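Local structure of endosialidase (Enterobacteria phage phi92, 4HIZ) at residues L210-G222 / T258-E272. The protein cleaves polysialic acid internally, hydrolysing both alpha-2,8 and alpha-2,9 linkages between the sialic acid units of bacterial capsules, probably during phage infection. Residues are numbered along the deposited sequence; the frame is centred on the assembly and turned at random.
Sequences LKVGDAVNFSNSG and TTWHFGTRFWDSPWE. With SIA (N-acetyl-alpha-neuraminic acid), chain D.
Ser219 and His261 exchange two backbone hydrogen bonds, as do Asn217 and Gly263, and so join strands 215-219 and 261-264 antiparallel. Past the non-hydrogen-bonded pair Val216-Thr264, Arg265 N donates to Ala215 O at 2.8 Å. The Arg265 chain bends at chi3 (-81°) and turns NE onto Val216 O at 2.9 Å, with this acceptor in the guanidinium plane. One guanidinium face rests on Ala215 CB, and NH1 forms a salt bridge to Asp268. Ser269 OG is gripped twice: it accepts from Ala215 N at 3.0 Å and donates to Arg265 O. A water bridges Asp214 OD1 and Pro270 O, while Asp214 OD2 takes Lys211 N and a salt bridge from Arg157. Lys211 NZ forms a salt bridge to Glu272 OE2 at 2.8 Å, syn but tilted out of the carboxylate plane. Phe218, Trp260 and Phe262 cluster on one face of the sheet, the edge of Phe262 toward the face of Phe218. On the other face, Ser219 OG accepts from N5 of the bound sialic acid at 2.9 Å and donates to Asn220 OD1. Asn220 N holds carboxylate O1B at 2.9 Å, nearly straight (170° at the hydrogen). Ser227 OG also bonds this sugar. This is a sialic acid-binding site on an antiparallel sheet projecting from the catalytic beta-propeller.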
# COMPACT_ATOMS: atom_id res chain seq x y z
N LEU A 210 -3.15 27.83 25.45
CA LEU A 210 -1.70 27.80 25.25
C LEU A 210 -0.91 28.00 26.56
O LEU A 210 -1.41 28.60 27.52
CB LEU A 210 -1.27 28.89 24.25
CG LEU A 210 -2.02 28.86 22.92
CD1 LEU A 210 -1.78 30.15 22.10
CD2 LEU A 210 -1.57 27.65 22.14
N LYS A 211 0.31 27.49 26.57
CA LYS A 211 1.26 27.69 27.65
C LYS A 211 2.52 28.31 27.09
O LYS A 211 2.77 28.26 25.88
CB LYS A 211 1.59 26.36 28.33
CG LYS A 211 0.41 25.78 29.11
CD LYS A 211 0.73 24.39 29.63
CE LYS A 211 -0.36 23.94 30.64
NZ LYS A 211 -0.05 24.33 32.07
N VAL A 212 3.31 28.94 27.96
CA VAL A 212 4.60 29.46 27.54
C VAL A 212 5.43 28.38 26.84
O VAL A 212 5.56 27.24 27.33
CB VAL A 212 5.37 29.99 28.75
CG1 VAL A 212 6.78 30.40 28.34
CG2 VAL A 212 4.63 31.18 29.37
N GLY A 213 6.00 28.75 25.69
CA GLY A 213 6.82 27.84 24.92
C GLY A 213 6.04 27.14 23.82
O GLY A 213 6.66 26.53 22.92
N ASP A 214 4.71 27.20 23.88
CA ASP A 214 3.91 26.54 22.81
C ASP A 214 4.14 27.22 21.47
O ASP A 214 4.40 28.43 21.40
CB ASP A 214 2.42 26.47 23.17
CG ASP A 214 2.12 25.40 24.19
OD1 ASP A 214 3.01 24.53 24.42
OD2 ASP A 214 1.00 25.39 24.76
N ALA A 215 4.07 26.43 20.40
CA ALA A 215 4.41 26.87 19.05
C ALA A 215 3.14 27.24 18.30
O ALA A 215 2.17 26.47 18.31
CB ALA A 215 5.10 25.71 18.33
N VAL A 216 3.16 28.40 17.63
CA VAL A 216 1.96 28.91 16.95
C VAL A 216 2.33 29.49 15.60
O VAL A 216 3.52 29.57 15.27
CB VAL A 216 1.22 29.97 17.81
CG1 VAL A 216 0.85 29.38 19.18
CG2 VAL A 216 2.10 31.22 17.97
N ASN A 217 1.33 29.87 14.80
CA ASN A 217 1.61 30.44 13.49
C ASN A 217 0.55 31.47 13.17
O ASN A 217 -0.64 31.26 13.45
CB ASN A 217 1.59 29.31 12.45
CG ASN A 217 1.73 29.81 11.03
OD1 ASN A 217 0.74 30.03 10.35
ND2 ASN A 217 2.97 29.95 10.57
N PHE A 218 0.99 32.60 12.60
CA PHE A 218 0.10 33.68 12.23
C PHE A 218 0.13 33.98 10.74
O PHE A 218 1.19 33.87 10.11
CB PHE A 218 0.60 34.97 12.91
CG PHE A 218 0.47 34.96 14.39
CD1 PHE A 218 -0.68 35.46 15.00
CD2 PHE A 218 1.53 34.54 15.19
CE1 PHE A 218 -0.82 35.49 16.40
CE2 PHE A 218 1.42 34.57 16.62
CZ PHE A 218 0.24 35.05 17.22
N SER A 219 -1.00 34.39 10.18
CA SER A 219 -1.00 34.86 8.79
C SER A 219 -1.96 36.03 8.66
O SER A 219 -3.04 36.04 9.30
CB SER A 219 -1.41 33.73 7.82
OG SER A 219 -1.17 34.14 6.49
N ASN A 220 -1.58 37.03 7.86
CA ASN A 220 -2.45 38.17 7.58
C ASN A 220 -2.88 38.94 8.84
O ASN A 220 -3.98 39.49 8.89
CB ASN A 220 -3.68 37.73 6.78
CG ASN A 220 -3.29 36.91 5.52
OD1 ASN A 220 -3.14 35.68 5.57
ND2 ASN A 220 -3.12 37.61 4.38
N SER A 221 -1.99 39.02 9.84
CA SER A 221 -2.37 39.65 11.10
C SER A 221 -2.70 41.14 11.01
O SER A 221 -3.41 41.64 11.86
CB SER A 221 -1.26 39.46 12.14
OG SER A 221 -0.13 40.28 11.78
N GLY A 222 -2.16 41.84 10.02
CA GLY A 222 -2.26 43.30 9.99
C GLY A 222 -1.43 43.95 11.08
O GLY A 222 -1.61 45.15 11.36
N THR A 258 -9.34 43.98 11.44
CA THR A 258 -8.66 43.08 10.51
C THR A 258 -8.99 41.64 10.86
O THR A 258 -8.86 41.22 12.01
CB THR A 258 -7.14 43.28 10.59
OG1 THR A 258 -6.80 44.61 10.17
CG2 THR A 258 -6.39 42.22 9.74
N THR A 259 -9.40 40.87 9.84
CA THR A 259 -9.63 39.44 10.01
C THR A 259 -8.36 38.70 9.63
O THR A 259 -7.77 38.98 8.60
CB THR A 259 -10.86 38.98 9.18
OG1 THR A 259 -12.00 39.75 9.58
CG2 THR A 259 -11.16 37.52 9.45
N TRP A 260 -7.89 37.82 10.51
CA TRP A 260 -6.58 37.18 10.31
C TRP A 260 -6.67 35.67 10.58
O TRP A 260 -7.76 35.14 10.78
CB TRP A 260 -5.52 37.87 11.21
CG TRP A 260 -5.90 38.04 12.68
CD1 TRP A 260 -6.75 38.99 13.22
CD2 TRP A 260 -5.39 37.28 13.80
NE1 TRP A 260 -6.81 38.86 14.60
CE2 TRP A 260 -6.00 37.81 14.98
CE3 TRP A 260 -4.50 36.20 13.93
CZ2 TRP A 260 -5.73 37.32 16.24
CZ3 TRP A 260 -4.24 35.69 15.19
CH2 TRP A 260 -4.87 36.25 16.34
N HIS A 261 -5.52 35.01 10.57
CA HIS A 261 -5.50 33.55 10.66
C HIS A 261 -4.52 33.11 11.72
O HIS A 261 -3.40 33.63 11.79
CB HIS A 261 -5.03 32.95 9.32
CG HIS A 261 -5.91 33.30 8.17
ND1 HIS A 261 -7.16 32.75 7.99
CD2 HIS A 261 -5.74 34.20 7.16
CE1 HIS A 261 -7.72 33.28 6.90
NE2 HIS A 261 -6.87 34.15 6.38
N PHE A 262 -4.92 32.13 12.52
CA PHE A 262 -4.07 31.59 13.57
C PHE A 262 -4.11 30.07 13.54
O PHE A 262 -5.18 29.47 13.38
CB PHE A 262 -4.62 32.07 14.93
CG PHE A 262 -3.84 31.54 16.11
CD1 PHE A 262 -2.66 32.16 16.52
CD2 PHE A 262 -4.26 30.40 16.78
CE1 PHE A 262 -1.93 31.67 17.61
CE2 PHE A 262 -3.53 29.88 17.87
CZ PHE A 262 -2.37 30.53 18.28
N GLY A 263 -2.94 29.44 13.73
CA GLY A 263 -2.92 27.99 13.92
C GLY A 263 -1.94 27.63 15.02
O GLY A 263 -0.88 28.27 15.17
N THR A 264 -2.28 26.62 15.82
CA THR A 264 -1.26 26.07 16.68
C THR A 264 -0.33 25.19 15.83
O THR A 264 -0.67 24.81 14.69
CB THR A 264 -1.86 25.20 17.77
OG1 THR A 264 -2.61 24.15 17.16
CG2 THR A 264 -2.79 26.05 18.67
N ARG A 265 0.81 24.85 16.41
CA ARG A 265 1.74 23.88 15.84
C ARG A 265 1.95 22.78 16.87
O ARG A 265 2.91 22.80 17.64
CB ARG A 265 3.08 24.55 15.47
CG ARG A 265 2.91 25.64 14.38
CD ARG A 265 4.27 26.11 13.88
NE ARG A 265 4.88 27.09 14.79
CZ ARG A 265 6.14 27.06 15.21
NH1 ARG A 265 6.95 26.05 14.88
NH2 ARG A 265 6.59 28.04 15.99
N PHE A 266 0.99 21.85 16.90
CA PHE A 266 0.98 20.76 17.87
C PHE A 266 2.32 20.01 17.89
O PHE A 266 2.88 19.72 18.95
CB PHE A 266 -0.17 19.80 17.49
CG PHE A 266 -0.18 18.48 18.28
CD1 PHE A 266 -0.82 18.40 19.49
CD2 PHE A 266 0.39 17.32 17.74
CE1 PHE A 266 -0.87 17.18 20.21
CE2 PHE A 266 0.35 16.10 18.44
CZ PHE A 266 -0.30 16.02 19.66
N TRP A 267 2.80 19.66 16.71
CA TRP A 267 3.99 18.83 16.59
C TRP A 267 5.29 19.54 16.88
O TRP A 267 6.31 18.87 17.05
CB TRP A 267 4.05 18.18 15.18
CG TRP A 267 2.89 17.21 14.92
CD1 TRP A 267 2.85 15.88 15.25
CD2 TRP A 267 1.60 17.52 14.35
NE1 TRP A 267 1.63 15.34 14.89
CE2 TRP A 267 0.85 16.32 14.33
CE3 TRP A 267 1.02 18.69 13.86
CZ2 TRP A 267 -0.44 16.25 13.82
CZ3 TRP A 267 -0.28 18.63 13.32
CH2 TRP A 267 -1.00 17.41 13.31
N ASP A 268 5.25 20.88 16.93
CA ASP A 268 6.41 21.68 17.32
C ASP A 268 6.36 22.16 18.77
O ASP A 268 7.27 22.83 19.24
CB ASP A 268 6.55 22.90 16.39
CG ASP A 268 6.85 22.51 14.95
OD1 ASP A 268 7.43 21.43 14.71
OD2 ASP A 268 6.51 23.31 14.07
N SER A 269 5.28 21.85 19.47
CA SER A 269 5.16 22.34 20.86
C SER A 269 5.73 21.31 21.83
O SER A 269 5.38 20.17 21.76
CB SER A 269 3.69 22.60 21.20
OG SER A 269 3.13 23.63 20.39
N PRO A 270 6.60 21.72 22.75
CA PRO A 270 7.07 20.73 23.73
C PRO A 270 5.92 20.17 24.55
O PRO A 270 4.96 20.89 24.84
CB PRO A 270 8.01 21.53 24.64
CG PRO A 270 7.81 22.95 24.30
CD PRO A 270 7.29 23.02 22.88
N TRP A 271 6.01 18.90 24.92
CA TRP A 271 5.03 18.35 25.84
C TRP A 271 5.26 18.97 27.22
O TRP A 271 6.39 19.07 27.66
CB TRP A 271 5.21 16.84 25.95
CG TRP A 271 4.81 16.03 24.74
CD1 TRP A 271 5.65 15.50 23.80
CD2 TRP A 271 3.49 15.58 24.40
NE1 TRP A 271 4.92 14.75 22.87
CE2 TRP A 271 3.60 14.77 23.25
CE3 TRP A 271 2.23 15.76 24.99
CZ2 TRP A 271 2.50 14.17 22.64
CZ3 TRP A 271 1.13 15.16 24.41
CH2 TRP A 271 1.27 14.36 23.24
N GLU A 272 4.20 19.37 27.87
CA GLU A 272 4.28 19.63 29.32
C GLU A 272 4.18 18.28 29.98
O GLU A 272 3.25 17.54 29.70
CB GLU A 272 3.11 20.49 29.75
CG GLU A 272 3.10 20.66 31.28
CD GLU A 272 1.76 21.17 31.77
OE1 GLU A 272 0.70 20.51 31.52
OE2 GLU A 272 1.76 22.26 32.37
C1 SIA D . 1.94 36.66 6.98
C2 SIA D . 2.99 35.91 6.16
C3 SIA D . 3.38 34.57 6.81
C4 SIA D . 2.31 33.50 6.63
C5 SIA D . 1.84 33.41 5.16
C6 SIA D . 1.46 34.79 4.63
C7 SIA D . 1.18 34.75 3.13
C8 SIA D . 0.68 36.09 2.56
C9 SIA D . -0.23 36.85 3.50
C10 SIA D . 0.72 31.34 4.42
C11 SIA D . -0.53 30.51 4.52
N5 SIA D . 0.71 32.48 5.12
O1A SIA D . 2.15 36.77 8.21
O1B SIA D . 0.90 37.15 6.46
O4 SIA D . 2.84 32.21 7.04
O6 SIA D . 2.51 35.74 4.82
O7 SIA D . 2.44 34.46 2.50
O8 SIA D . 1.81 36.91 2.27
O9 SIA D . 0.44 38.01 4.05
O10 SIA D . 1.69 31.00 3.73
O HOH W 1 2.72 22.30 25.85
O HOH W 2 -4.66 46.22 10.75